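Local atomic coordinates of thioesterase (Streptomyces coelicolor, PDB entry 3QMW), a protein that is a thioesterase of the prodiginine biosynthetic pathway, with an alpha/beta hydrolase fold, and probably hydrolyses thioester-bound intermediates. Residues Q50-D55 with S247-L252; R135-Y140 with E220-Y225; A205-A210 with R232-G237; D211-P216 with G237-L242. One frame throughout, in Å; residues are numbered along the deposited sequence.

Contact 1. Residues Q50-D55 with S247-L252; sequences QERLGD and SRDRLL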
loop_
_atom_site.group_PDB
_atom_site.type_symbol
_atom_site.label_atom_id
_atom_site.label_comp_id
_atom_site.label_asym_id
_atom_site.label_seq_id
_atom_site.Cartn_x
_atom_site.Cartn_y
_atom_site.Cartn_z
ATOM N N GLN D 50 -5.424 -8.595 -4.784
ATOM C CA GLN D 50 -6.179 -8.963 -3.580
ATOM C C GLN D 50 -5.260 -9.048 -2.372
ATOM O O GLN D 50 -5.576 -8.533 -1.299
ATOM C CB GLN D 50 -6.898 -10.299 -3.751
ATOM C CG GLN D 50 -7.764 -10.690 -2.543
ATOM C CD GLN D 50 -8.880 -9.691 -2.277
ATOM O OE1 GLN D 50 -9.503 -9.195 -3.207
ATOM N NE2 GLN D 50 -9.132 -9.392 -1.010
ATOM N N GLU D 51 -4.123 -9.707 -2.571
ATOM C CA GLU D 51 -3.141 -9.930 -1.523
ATOM C C GLU D 51 -2.596 -8.612 -0.982
ATOM O O GLU D 51 -2.337 -8.498 0.218
ATOM C CB GLU D 51 -1.972 -10.766 -2.063
ATOM C CG GLU D 51 -2.278 -12.253 -2.296
ATOM C CD GLU D 51 -3.066 -12.551 -3.586
ATOM O OE1 GLU D 51 -3.013 -11.747 -4.554
ATOM O OE2 GLU D 51 -3.744 -13.608 -3.624
ATOM N N ARG D 52 -2.430 -7.628 -1.866
ATOM C CA ARG D 52 -1.808 -6.348 -1.509
ATOM C C ARG D 52 -2.737 -5.354 -0.839
ATOM O O ARG D 52 -2.280 -4.288 -0.411
ATOM C CB ARG D 52 -1.241 -5.659 -2.745
ATOM C CG ARG D 52 -0.204 -6.451 -3.477
ATOM C CD ARG D 52 1.019 -6.747 -2.615
ATOM N NE ARG D 52 2.170 -7.002 -3.478
ATOM C CZ ARG D 52 2.930 -6.057 -4.023
ATOM N NH1 ARG D 52 3.939 -6.406 -4.810
ATOM N NH2 ARG D 52 2.699 -4.773 -3.776
ATOM N N LEU D 53 -4.028 -5.671 -0.769
ATOM C CA LEU D 53 -5.003 -4.720 -0.240
ATOM C C LEU D 53 -5.703 -5.210 1.015
ATOM O O LEU D 53 -6.290 -4.401 1.737
ATOM C CB LEU D 53 -6.032 -4.347 -1.311
ATOM C CG LEU D 53 -5.504 -3.649 -2.577
ATOM C CD1 LEU D 53 -6.662 -3.336 -3.511
ATOM C CD2 LEU D 53 -4.716 -2.363 -2.283
ATOM N N GLY D 54 -5.648 -6.512 1.280
ATOM C CA GLY D 54 -6.205 -7.066 2.512
ATOM C C GLY D 54 -7.651 -7.516 2.392
ATOM O O GLY D 54 -8.173 -7.666 1.283
ATOM N N ASP D 55 -8.295 -7.715 3.541
ATOM C CA ASP D 55 -9.591 -8.400 3.612
ATOM C C ASP D 55 -10.807 -7.484 3.809
ATOM O O ASP D 55 -11.921 -7.982 3.989
ATOM C CB ASP D 55 -9.564 -9.449 4.738
ATOM C CG ASP D 55 -8.345 -10.375 4.661
ATOM O OD1 ASP D 55 -7.728 -10.476 3.575
ATOM O OD2 ASP D 55 -8.005 -11.002 5.697
ATOM N N SER D 247 5.905 1.647 -9.492
ATOM C CA SER D 247 4.665 2.433 -9.578
ATOM C C SER D 247 3.381 1.594 -9.513
ATOM O O SER D 247 2.331 2.096 -9.136
ATOM C CB SER D 247 4.669 3.319 -10.822
ATOM O OG SER D 247 5.152 2.621 -11.941
ATOM N N ARG D 248 3.456 0.319 -9.871
ATOM C CA ARG D 248 2.335 -0.587 -9.628
ATOM C C ARG D 248 2.164 -0.749 -8.131
ATOM O O ARG D 248 1.039 -0.789 -7.631
ATOM C CB ARG D 248 2.562 -1.961 -10.270
ATOM C CG ARG D 248 1.666 -3.050 -9.688
ATOM C CD ARG D 248 1.958 -4.379 -10.283
ATOM N NE ARG D 248 0.988 -5.378 -9.849
ATOM C CZ ARG D 248 1.119 -6.177 -8.789
ATOM N NH1 ARG D 248 2.194 -6.102 -8.002
ATOM N NH2 ARG D 248 0.153 -7.053 -8.503
ATOM N N ASP D 249 3.299 -0.882 -7.435
ATOM C CA ASP D 249 3.342 -0.938 -5.964
ATOM C C ASP D 249 2.779 0.337 -5.333
ATOM O O ASP D 249 1.988 0.252 -4.396
ATOM C CB ASP D 249 4.780 -1.180 -5.454
ATOM C CG ASP D 249 5.193 -2.648 -5.505
ATOM O OD1 ASP D 249 4.472 -3.496 -4.937
ATOM O OD2 ASP D 249 6.260 -2.954 -6.084
ATOM N N ARG D 250 3.161 1.504 -5.856
ATOM C CA ARG D 250 2.658 2.772 -5.320
ATOM C C ARG D 250 1.179 2.998 -5.601
ATOM O O ARG D 250 0.439 3.388 -4.691
ATOM C CB ARG D 250 3.468 3.966 -5.820
ATOM C CG ARG D 250 4.549 4.424 -4.863
ATOM C CD ARG D 250 4.897 5.909 -5.073
ATOM N NE ARG D 250 5.772 6.435 -4.015
ATOM C CZ ARG D 250 7.079 6.167 -3.901
ATOM N NH1 ARG D 250 7.701 5.369 -4.771
ATOM N NH2 ARG D 250 7.774 6.700 -2.900
ATOM N N LEU D 251 0.738 2.758 -6.841
ATOM C CA LEU D 251 -0.694 2.815 -7.156
ATOM C C LEU D 251 -1.463 2.046 -6.094
ATOM O O LEU D 251 -2.367 2.587 -5.478
ATOM C CB LEU D 251 -1.010 2.222 -8.532
ATOM C CG LEU D 251 -2.504 1.915 -8.770
ATOM C CD1 LEU D 251 -3.207 3.156 -9.226
ATOM C CD2 LEU D 251 -2.713 0.816 -9.766
ATOM N N LEU D 252 -1.080 0.790 -5.885
ATOM C CA LEU D 252 -1.743 -0.082 -4.903
ATOM C C LEU D 252 -1.757 0.452 -3.469
ATOM O O LEU D 252 -2.679 0.161 -2.699
ATOM C CB LEU D 252 -1.097 -1.474 -4.908
ATOM C CG LEU D 252 -1.449 -2.362 -6.102
ATOM C CD1 LEU D 252 -0.563 -3.580 -6.114
ATOM C CD2 LEU D 252 -2.936 -2.766 -6.078
#
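Arg52 reaches across to the helix of 247-252 and lays its guanidinium almost flat with the carboxylate of Asp249, the two planes 11° apart. Both terminal nitrogens converge on a single oxygen: Arg52 NH2 meets Asp249 OD1 at 2.5 Å, a salt bridge whose modelled length is doubtfully short, while the bond from Arg52 NH1 to the same OD1 is weak. Arg248 comes in over one face of the Arg52 group, its own guanidinium turned edge-on, with the planes 82° apart. Arg52 NH1 and Arg248 NH1 lie 3.7 Å apart, so Asp249 probably offsets the crowding of two positive charges. With CG beside the backbone N (chi1 -59°), Arg52 lays CB and CG against Leu252, whose CD1 is 3.9 Å from Arg52 CG, and the bend at chi2 carries the chain on to Asp249. The same methyl sits over the centre of the Arg248 guanidinium. Leu53 CD2 approaches Leu252 CD2 to 4.2 Å, an apolar patch beside the charged cluster. The second subunit adjoins the charged side, its Glu51 against Arg52 and its Gly54 against Asp249. Helix 49-53 ends at Gly54, which has positive phi, and lies against helix 246-258, which packs through Leu251 on strand 230-235.

Contact 2. Residues R135-Y140 with E220-Y225; sequences RAPHLY and EAWRPY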
loop_
_atom_site.group_PDB
_atom_site.type_symbol
_atom_site.label_atom_id
_atom_site.label_comp_id
_atom_site.label_asym_id
_atom_site.label_seq_id
_atom_site.Cartn_x
_atom_site.Cartn_y
_atom_site.Cartn_z
ATOM N N ARG D 135 -6.522 10.148 -20.073
ATOM C CA ARG D 135 -6.920 11.550 -20.274
ATOM C C ARG D 135 -8.387 11.757 -19.905
ATOM O O ARG D 135 -9.153 10.796 -19.783
ATOM C CB ARG D 135 -6.724 11.946 -21.735
ATOM C CG ARG D 135 -7.593 11.119 -22.706
ATOM C CD ARG D 135 -7.357 11.457 -24.152
ATOM N NE ARG D 135 -5.946 11.414 -24.506
ATOM C CZ ARG D 135 -5.488 11.588 -25.742
ATOM N NH1 ARG D 135 -6.327 11.792 -26.760
ATOM N NH2 ARG D 135 -4.178 11.546 -25.967
ATOM N N ALA D 136 -8.781 13.013 -19.743
ATOM C CA ALA D 136 -10.175 13.337 -19.468
ATOM C C ALA D 136 -11.071 12.935 -20.655
ATOM O O ALA D 136 -10.650 13.051 -21.808
ATOM C CB ALA D 136 -10.315 14.814 -19.183
ATOM N N PRO D 137 -12.305 12.463 -20.377
ATOM C CA PRO D 137 -13.256 11.980 -21.391
ATOM C C PRO D 137 -13.454 12.886 -22.619
ATOM O O PRO D 137 -13.323 12.415 -23.757
ATOM C CB PRO D 137 -14.556 11.838 -20.605
ATOM C CG PRO D 137 -14.105 11.533 -19.219
ATOM C CD PRO D 137 -12.811 12.242 -19.011
ATOM N N HIS D 138 -13.718 14.173 -22.404
ATOM C CA HIS D 138 -13.862 15.105 -23.531
ATOM C C HIS D 138 -12.652 15.115 -24.472
ATOM O O HIS D 138 -12.789 15.517 -25.636
ATOM C CB HIS D 138 -14.189 16.539 -23.064
ATOM C CG HIS D 138 -13.050 17.253 -22.394
ATOM N ND1 HIS D 138 -12.980 17.430 -21.027
ATOM C CD2 HIS D 138 -11.952 17.862 -22.907
ATOM C CE1 HIS D 138 -11.879 18.100 -20.728
ATOM N NE2 HIS D 138 -11.236 18.371 -21.851
ATOM N N LEU D 139 -11.486 14.679 -23.980
ATOM C CA LEU D 139 -10.261 14.643 -24.793
ATOM C C LEU D 139 -10.119 13.365 -25.622
ATOM O O LEU D 139 -9.103 13.195 -26.297
ATOM C CB LEU D 139 -9.004 14.824 -23.916
ATOM C CG LEU D 139 -8.662 16.225 -23.386
ATOM C CD1 LEU D 139 -7.651 16.151 -22.241
ATOM C CD2 LEU D 139 -8.133 17.107 -24.520
ATOM N N TYR D 140 -11.116 12.477 -25.582
ATOM C CA TYR D 140 -11.051 11.206 -26.329
ATOM C C TYR D 140 -11.693 11.298 -27.725
ATOM O O TYR D 140 -12.839 11.736 -27.852
ATOM C CB TYR D 140 -11.705 10.061 -25.531
ATOM C CG TYR D 140 -10.751 9.262 -24.660
ATOM C CD1 TYR D 140 -9.872 8.333 -25.218
ATOM C CD2 TYR D 140 -10.740 9.420 -23.275
ATOM C CE1 TYR D 140 -9.004 7.592 -24.426
ATOM C CE2 TYR D 140 -9.879 8.684 -22.471
ATOM C CZ TYR D 140 -9.015 7.771 -23.047
ATOM O OH TYR D 140 -8.165 7.042 -22.236
ATOM N N GLU D 220 -5.149 16.124 -15.240
ATOM C CA GLU D 220 -5.704 17.268 -14.536
ATOM C C GLU D 220 -7.108 17.586 -15.038
ATOM O O GLU D 220 -7.964 17.990 -14.256
ATOM C CB GLU D 220 -4.809 18.497 -14.719
ATOM C CG GLU D 220 -5.241 19.750 -13.911
ATOM C CD GLU D 220 -5.082 19.581 -12.402
ATOM O OE1 GLU D 220 -4.167 18.842 -11.968
ATOM O OE2 GLU D 220 -5.867 20.194 -11.649
ATOM N N ALA D 221 -7.341 17.395 -16.335
ATOM C CA ALA D 221 -8.634 17.705 -16.965
ATOM C C ALA D 221 -9.847 16.928 -16.411
ATOM O O ALA D 221 -10.983 17.269 -16.718
ATOM C CB ALA D 221 -8.530 17.526 -18.489
ATOM N N TRP D 222 -9.611 15.898 -15.603
ATOM C CA TRP D 222 -10.691 15.165 -14.928
ATOM C C TRP D 222 -11.359 15.961 -13.803
ATOM O O TRP D 222 -12.446 15.594 -13.347
ATOM C CB TRP D 222 -10.157 13.864 -14.306
ATOM C CG TRP D 222 -9.967 12.733 -15.257
ATOM C CD1 TRP D 222 -8.840 12.440 -15.973
ATOM C CD2 TRP D 222 -10.922 11.711 -15.575
ATOM N NE1 TRP D 222 -9.039 11.307 -16.718
ATOM C CE2 TRP D 222 -10.309 10.843 -16.496
ATOM C CE3 TRP D 222 -12.236 11.451 -15.173
ATOM C CZ2 TRP D 222 -10.966 9.738 -17.028
ATOM C CZ3 TRP D 222 -12.889 10.349 -15.700
ATOM C CH2 TRP D 222 -12.256 9.511 -16.619
ATOM N N ARG D 223 -10.689 17.012 -13.329
ATOM C CA ARG D 223 -11.096 17.704 -12.100
ATOM C C ARG D 223 -12.564 18.134 -12.132
ATOM O O ARG D 223 -13.330 17.762 -11.231
ATOM C CB ARG D 223 -10.172 18.905 -11.816
ATOM C CG ARG D 223 -10.565 19.765 -10.604
ATOM C CD ARG D 223 -9.618 20.951 -10.434
ATOM N NE ARG D 223 -8.233 20.513 -10.237
ATOM C CZ ARG D 223 -7.728 20.054 -9.091
ATOM N NH1 ARG D 223 -8.476 19.956 -7.993
ATOM N NH2 ARG D 223 -6.455 19.683 -9.042
ATOM N N PRO D 224 -12.969 18.888 -13.180
ATOM C CA PRO D 224 -14.355 19.347 -13.255
ATOM C C PRO D 224 -15.374 18.246 -13.558
ATOM O O PRO D 224 -16.560 18.547 -13.631
ATOM C CB PRO D 224 -14.322 20.369 -14.396
ATOM C CG PRO D 224 -13.229 19.901 -15.272
ATOM C CD PRO D 224 -12.186 19.355 -14.342
ATOM N N TYR D 225 -14.927 16.997 -13.728
ATOM C CA TYR D 225 -15.841 15.865 -13.945
ATOM C C TYR D 225 -16.499 15.370 -12.662
ATOM O O TYR D 225 -17.337 14.471 -12.713
ATOM C CB TYR D 225 -15.141 14.706 -14.668
ATOM C CG TYR D 225 -15.058 14.928 -16.151
ATOM C CD1 TYR D 225 -13.999 15.629 -16.714
ATOM C CD2 TYR D 225 -16.062 14.461 -16.996
ATOM C CE1 TYR D 225 -13.934 15.853 -18.090
ATOM C CE2 TYR D 225 -16.007 14.672 -18.374
ATOM C CZ TYR D 225 -14.945 15.373 -18.911
ATOM O OH TYR D 225 -14.885 15.596 -20.263
#
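Tyr225 OH is gripped by two nitrogens of one residue: the backbone N of His138 donates to it over 2.8 Å, and His138 ND1 makes a second hydrogen bond in which either partner could be the donor. His138 chi1 of 71° places CG between the backbone N and the carbonyl carbon, which swings ND1 round to the hydroxyl. The imidazole and phenol planes are only 11° apart but meet rim to rim, neither covering the other. Pro137 fills the angle between two aromatic rings. Its CD stands 3.6 Å from the centroid of the Trp222 six-membered ring, nearly on the normal, and the same carbon lies over a face of Tyr225, 3.9 Å from its ring centroid. Next to it Ala136 CA makes a CH-pi contact with the five-membered ring of Trp222, whose NE1 is hydrogen-bonded to Ser134 O. In this alpha/beta hydrolase fold the contact joins the loop after strand 129-132 to the one leading from helix 216-220 into strand 230-235, where a type I turn runs from Glu220 to Arg223. Ala136 CB lies 3.9 Å from Tyr225 CE1. Trp193 meets the Tyr225 ring edge-to-face and also touches His138, while Arg135 NH1 bonds Leu139 O and forms a salt bridge with Asp142.

Contact 3. Residues A205-A210 with R232-G237; sequences AFSAAA and RRHLPG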
loop_
_atom_site.group_PDB
_atom_site.type_symbol
_atom_site.label_atom_id
_atom_site.label_comp_id
_atom_site.label_asym_id
_atom_site.label_seq_id
_atom_site.Cartn_x
_atom_site.Cartn_y
_atom_site.Cartn_z
ATOM N N ALA D 205 -7.043 10.476 -9.678
ATOM C CA ALA D 205 -6.478 10.207 -10.989
ATOM C C ALA D 205 -4.959 10.100 -10.930
ATOM O O ALA D 205 -4.297 10.914 -10.293
ATOM C CB ALA D 205 -6.892 11.287 -11.975
ATOM N N PHE D 206 -4.417 9.100 -11.621
ATOM C CA PHE D 206 -2.995 8.846 -11.609
ATOM C C PHE D 206 -2.379 9.158 -12.947
ATOM O O PHE D 206 -2.802 8.632 -13.971
ATOM C CB PHE D 206 -2.720 7.395 -11.263
ATOM C CG PHE D 206 -3.252 6.990 -9.936
ATOM C CD1 PHE D 206 -2.436 7.018 -8.809
ATOM C CD2 PHE D 206 -4.568 6.587 -9.800
ATOM C CE1 PHE D 206 -2.931 6.637 -7.561
ATOM C CE2 PHE D 206 -5.071 6.213 -8.554
ATOM C CZ PHE D 206 -4.251 6.239 -7.436
ATOM N N SER D 207 -1.374 10.020 -12.928
ATOM C CA SER D 207 -0.570 10.300 -14.098
ATOM C C SER D 207 0.717 9.517 -13.962
ATOM O O SER D 207 0.993 8.955 -12.905
ATOM C CB SER D 207 -0.291 11.796 -14.208
ATOM O OG SER D 207 0.066 12.346 -12.948
ATOM N N ALA D 208 1.480 9.469 -15.049
ATOM C CA ALA D 208 2.781 8.820 -15.087
ATOM C C ALA D 208 3.738 9.739 -15.846
ATOM O O ALA D 208 3.352 10.361 -16.825
ATOM C CB ALA D 208 2.671 7.465 -15.760
ATOM N N ALA D 209 4.945 9.877 -15.377
ATOM C CA ALA D 209 5.878 10.790 -15.978
ATOM C C ALA D 209 6.297 10.463 -17.395
ATOM O O ALA D 209 6.526 11.338 -18.198
ATOM C CB ALA D 209 7.037 10.917 -15.126
ATOM N N ALA D 210 6.431 9.187 -17.681
ATOM C CA ALA D 210 6.946 8.724 -18.949
ATOM C C ALA D 210 5.840 8.338 -19.900
ATOM O O ALA D 210 6.026 7.484 -20.735
ATOM C CB ALA D 210 7.856 7.578 -18.741
ATOM N N ARG D 232 -4.989 14.386 -7.694
ATOM C CA ARG D 232 -4.159 13.808 -8.726
ATOM C C ARG D 232 -2.841 13.380 -8.106
ATOM O O ARG D 232 -1.980 14.218 -7.824
ATOM C CB ARG D 232 -3.914 14.790 -9.872
ATOM C CG ARG D 232 -3.050 14.200 -10.979
ATOM C CD ARG D 232 -3.074 15.048 -12.227
ATOM N NE ARG D 232 -2.698 16.433 -11.949
ATOM C CZ ARG D 232 -1.454 16.863 -11.744
ATOM N NH1 ARG D 232 -0.424 16.025 -11.784
ATOM N NH2 ARG D 232 -1.240 18.151 -11.498
ATOM N N ARG D 233 -2.694 12.077 -7.885
ATOM C CA ARG D 233 -1.395 11.507 -7.557
ATOM C C ARG D 233 -0.601 11.448 -8.843
ATOM O O ARG D 233 -1.171 11.331 -9.921
ATOM C CB ARG D 233 -1.522 10.110 -6.964
ATOM C CG ARG D 233 -2.489 10.002 -5.799
ATOM C CD ARG D 233 -2.183 11.004 -4.707
ATOM N NE ARG D 233 -2.936 10.699 -3.492
ATOM C CZ ARG D 233 -2.868 11.398 -2.359
ATOM N NH1 ARG D 233 -2.078 12.461 -2.269
ATOM N NH2 ARG D 233 -3.599 11.031 -1.314
ATOM N N HIS D 234 0.713 11.554 -8.724
ATOM C CA HIS D 234 1.593 11.538 -9.881
ATOM C C HIS D 234 2.678 10.497 -9.653
ATOM O O HIS D 234 3.495 10.634 -8.744
ATOM C CB HIS D 234 2.219 12.910 -10.109
ATOM C CG HIS D 234 3.006 13.004 -11.375
ATOM N ND1 HIS D 234 2.420 12.919 -12.618
ATOM C CD2 HIS D 234 4.329 13.180 -11.592
ATOM C CE1 HIS D 234 3.350 13.037 -13.549
ATOM N NE2 HIS D 234 4.516 13.201 -12.953
ATOM N N LEU D 235 2.668 9.463 -10.489
ATOM C CA LEU D 235 3.562 8.334 -10.356
ATOM C C LEU D 235 4.661 8.403 -11.405
ATOM O O LEU D 235 4.550 9.145 -12.373
ATOM C CB LEU D 235 2.760 7.045 -10.511
ATOM C CG LEU D 235 1.914 6.726 -9.289
ATOM C CD1 LEU D 235 0.854 5.719 -9.620
ATOM C CD2 LEU D 235 2.828 6.216 -8.199
ATOM N N PRO D 236 5.745 7.644 -11.205
ATOM C CA PRO D 236 6.786 7.568 -12.218
ATOM C C PRO D 236 6.565 6.366 -13.123
ATOM O O PRO D 236 5.974 5.364 -12.707
ATOM C CB PRO D 236 8.049 7.382 -11.386
ATOM C CG PRO D 236 7.581 6.541 -10.217
ATOM C CD PRO D 236 6.117 6.901 -9.985
ATOM N N GLY D 237 7.042 6.462 -14.353
ATOM C CA GLY D 237 6.933 5.355 -15.301
ATOM C C GLY D 237 6.013 5.671 -16.463
ATOM O O GLY D 237 5.674 6.835 -16.706
#
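The His234 imidazole presents its edge to Ser207, whose OG lies near the ring plane and 2.4 Å from His234 ND1, a hydrogen bond of doubtfully short length in which either could donate. With CG anti to the backbone N (chi1 -173°), the ring reaches across to segment 205-210, and His234 NE2 comes to 4.0 Å from Ala209 CB. Ser207 OG also lies at the edge of the Arg232 guanidinium, though that group's salt bridge is with Glu220. On the opposite face of the sheet from Ser207 and His234, the Phe206 ring is met obliquely: Leu235 CD1 touches Phe206 CD1 at 3.6 Å, and Arg233 CB comes close to the same ring carbon. Phe206 and Leu235 run side by side, pointing the same way beneath helix 246-258, which adds Leu251 and His254. These are the last two parallel strands of the alpha/beta hydrolase sheet, joined by a beta-alpha-beta crossover through helix 216-220, their short axes 27° apart. Replacing Phe206 with an alanine would probably open a gap beside Leu235 and Arg233 CB and leave Leu251 without an aromatic partner. Ser207 N bonds to Arg233 O, and Ser207 O accepts from Leu235 N. Further along, Ala209 N bonds Leu235 O and Ala210 N bonds Gly237 O.

Contact 4. Residues D211-P216 with G237-L242; sequences DPIATP and GNHFFL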
loop_
_atom_site.group_PDB
_atom_site.type_symbol
_atom_site.label_atom_id
_atom_site.label_comp_id
_atom_site.label_asym_id
_atom_site.label_seq_id
_atom_site.Cartn_x
_atom_site.Cartn_y
_atom_site.Cartn_z
ATOM N N ASP D 211 4.666 8.915 -19.701
ATOM C CA ASP D 211 3.496 8.633 -20.501
ATOM C C ASP D 211 3.037 9.804 -21.359
ATOM O O ASP D 211 2.635 10.813 -20.853
ATOM C CB ASP D 211 2.390 8.293 -19.529
ATOM C CG ASP D 211 1.167 7.870 -20.191
ATOM O OD1 ASP D 211 1.229 7.619 -21.382
ATOM O OD2 ASP D 211 0.138 7.775 -19.522
ATOM N N PRO D 212 3.055 9.647 -22.667
ATOM C CA PRO D 212 2.497 10.653 -23.581
ATOM C C PRO D 212 0.967 10.684 -23.628
ATOM O O PRO D 212 0.373 11.757 -23.665
ATOM C CB PRO D 212 3.053 10.239 -24.949
ATOM C CG PRO D 212 4.235 9.383 -24.650
ATOM C CD PRO D 212 3.916 8.682 -23.372
ATOM N N ILE D 213 0.343 9.514 -23.616
ATOM C CA ILE D 213 -1.100 9.397 -23.851
ATOM C C ILE D 213 -1.928 9.878 -22.650
ATOM O O ILE D 213 -3.124 10.133 -22.783
ATOM C CB ILE D 213 -1.498 7.935 -24.236
ATOM C CG1 ILE D 213 -0.575 7.391 -25.335
ATOM C CG2 ILE D 213 -2.955 7.859 -24.699
ATOM C CD1 ILE D 213 -0.310 8.370 -26.485
ATOM N N ALA D 214 -1.290 9.995 -21.486
ATOM C CA ALA D 214 -1.917 10.615 -20.323
ATOM C C ALA D 214 -0.920 11.521 -19.596
ATOM O O ALA D 214 -0.307 11.116 -18.603
ATOM C CB ALA D 214 -2.476 9.555 -19.389
ATOM N N THR D 215 -0.759 12.740 -20.115
ATOM C CA THR D 215 0.099 13.762 -19.497
ATOM C C THR D 215 -0.627 14.429 -18.329
ATOM O O THR D 215 -1.857 14.418 -18.278
ATOM C CB THR D 215 0.515 14.863 -20.510
ATOM O OG1 THR D 215 -0.652 15.432 -21.118
ATOM C CG2 THR D 215 1.418 14.297 -21.597
ATOM N N PRO D 216 0.130 15.010 -17.385
ATOM C CA PRO D 216 -0.454 15.669 -16.215
ATOM C C PRO D 216 -1.646 16.582 -16.541
ATOM O O PRO D 216 -2.715 16.463 -15.930
ATOM C CB PRO D 216 0.719 16.484 -15.659
ATOM C CG PRO D 216 1.919 15.707 -16.031
ATOM C CD PRO D 216 1.603 14.978 -17.312
ATOM N N GLY D 237 7.042 6.462 -14.353
ATOM C CA GLY D 237 6.933 5.355 -15.301
ATOM C C GLY D 237 6.013 5.671 -16.463
ATOM O O GLY D 237 5.674 6.835 -16.706
ATOM N N ASN D 238 5.599 4.618 -17.166
ATOM C CA ASN D 238 4.980 4.757 -18.476
ATOM C C ASN D 238 3.500 4.376 -18.487
ATOM O O ASN D 238 2.924 4.044 -17.455
ATOM C CB ASN D 238 5.797 3.966 -19.518
ATOM C CG ASN D 238 5.810 2.459 -19.264
ATOM O OD1 ASN D 238 4.891 1.897 -18.665
ATOM N ND2 ASN D 238 6.857 1.797 -19.750
ATOM N N HIS D 239 2.888 4.449 -19.661
ATOM C CA HIS D 239 1.480 4.101 -19.835
ATOM C C HIS D 239 1.151 2.692 -19.323
ATOM O O HIS D 239 0.017 2.435 -18.931
ATOM C CB HIS D 239 1.110 4.219 -21.321
ATOM C CG HIS D 239 -0.362 4.205 -21.590
ATOM N ND1 HIS D 239 -1.098 5.359 -21.750
ATOM C CD2 HIS D 239 -1.230 3.177 -21.751
ATOM C CE1 HIS D 239 -2.359 5.043 -21.992
ATOM N NE2 HIS D 239 -2.468 3.726 -21.994
ATOM N N PHE D 240 2.136 1.793 -19.337
ATOM C CA PHE D 240 1.929 0.393 -18.935
ATOM C C PHE D 240 2.559 -0.010 -17.585
ATOM O O PHE D 240 2.673 -1.207 -17.273
ATOM C CB PHE D 240 2.428 -0.543 -20.044
ATOM C CG PHE D 240 1.395 -0.839 -21.084
ATOM C CD1 PHE D 240 1.402 -0.171 -22.306
ATOM C CD2 PHE D 240 0.407 -1.787 -20.840
ATOM C CE1 PHE D 240 0.441 -0.444 -23.273
ATOM C CE2 PHE D 240 -0.560 -2.068 -21.797
ATOM C CZ PHE D 240 -0.544 -1.392 -23.017
ATOM N N PHE D 241 2.932 0.977 -16.773
ATOM C CA PHE D 241 3.474 0.712 -15.432
ATOM C C PHE D 241 2.700 -0.383 -14.660
ATOM O O PHE D 241 3.303 -1.162 -13.907
ATOM C CB PHE D 241 3.548 2.011 -14.597
ATOM C CG PHE D 241 2.202 2.543 -14.125
ATOM C CD1 PHE D 241 1.482 1.894 -13.128
ATOM C CD2 PHE D 241 1.685 3.716 -14.648
ATOM C CE1 PHE D 241 0.264 2.395 -12.693
ATOM C CE2 PHE D 241 0.470 4.226 -14.211
ATOM C CZ PHE D 241 -0.240 3.568 -13.239
ATOM N N LEU D 242 1.381 -0.437 -14.877
ATOM C CA LEU D 242 0.460 -1.317 -14.139
ATOM C C LEU D 242 0.852 -2.793 -14.130
ATOM O O LEU D 242 0.500 -3.524 -13.205
ATOM C CB LEU D 242 -0.959 -1.182 -14.717
ATOM C CG LEU D 242 -2.085 -1.812 -13.897
ATOM C CD1 LEU D 242 -2.106 -1.189 -12.525
ATOM C CD2 LEU D 242 -3.411 -1.638 -14.573
#
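From its CB, Asp211 lies along the start of the loop that carries His239: Asp211 CB is 3.9 Å from His239 N, and Asp211 CG passes 3.8 Å from His239 CA. With CG anti to the backbone N (chi1 -175°), the carboxylate reaches the imidazole, and Asp211 OD1 takes a hydrogen bond from His239 ND1 over 3.3 Å, at 145° on hydrogen. The oxygen lies in the ring plane, whereas the ring is turned 81° from the carboxylate plane; ND1 approaches OD1 on the syn side, tilted out of the carboxylate plane. OD1 also receives weak hydrogen bonds from the backbone N atoms of Ile213 and Ala214, which hold the carboxylate against its own loop. The other oxygen, Asp211 OD2, stays 3.5 Å from His239 ND1. In the alpha/beta hydrolase fold the loops after the last two strands bring an acid and a histidine together, and this pair is consistent with the acid and base of a Ser-His-Asp triad: His239 NE2 is hydrogen-bonded to Ser105 OG, within a GxSxG pattern fitting a nucleophile elbow. A leucine in place of Asp211 would probably leave His239 ND1 without its acceptor and the imidazole freer to turn. Ile213 braces the ring obliquely, its CB 3.6 Å from His239 ND1 and its CG2 near CE1. His239 itself sits in a type I turn from Asn238 to Phe241, closed by Phe241 N bonding to Asn238 O.

Contacts 3 and 4 form one continuous unit, sharing Gly237 with centres 7 Å apart: the paired strands 203-208 and 230-235 run straight into the loops that carry Asp211 and His239. The centre of contact 2 is about 15 Å from the centres of both, the Glu220-Arg232 salt bridge joins it to contact 3, and its segments alternate along the chain with those of both. Contact 1 has segments flanking all the others in sequence; its helix 246-258 begins just after contact 4, touching it through Ser247 and Leu251 and contact 3 through Leu251 on Phe206 and Arg250 on Leu235. Contacts 1 and 2 do not touch, their centres 25 Å apart, whereas each touches contact 4, which carries the probable catalytic pair.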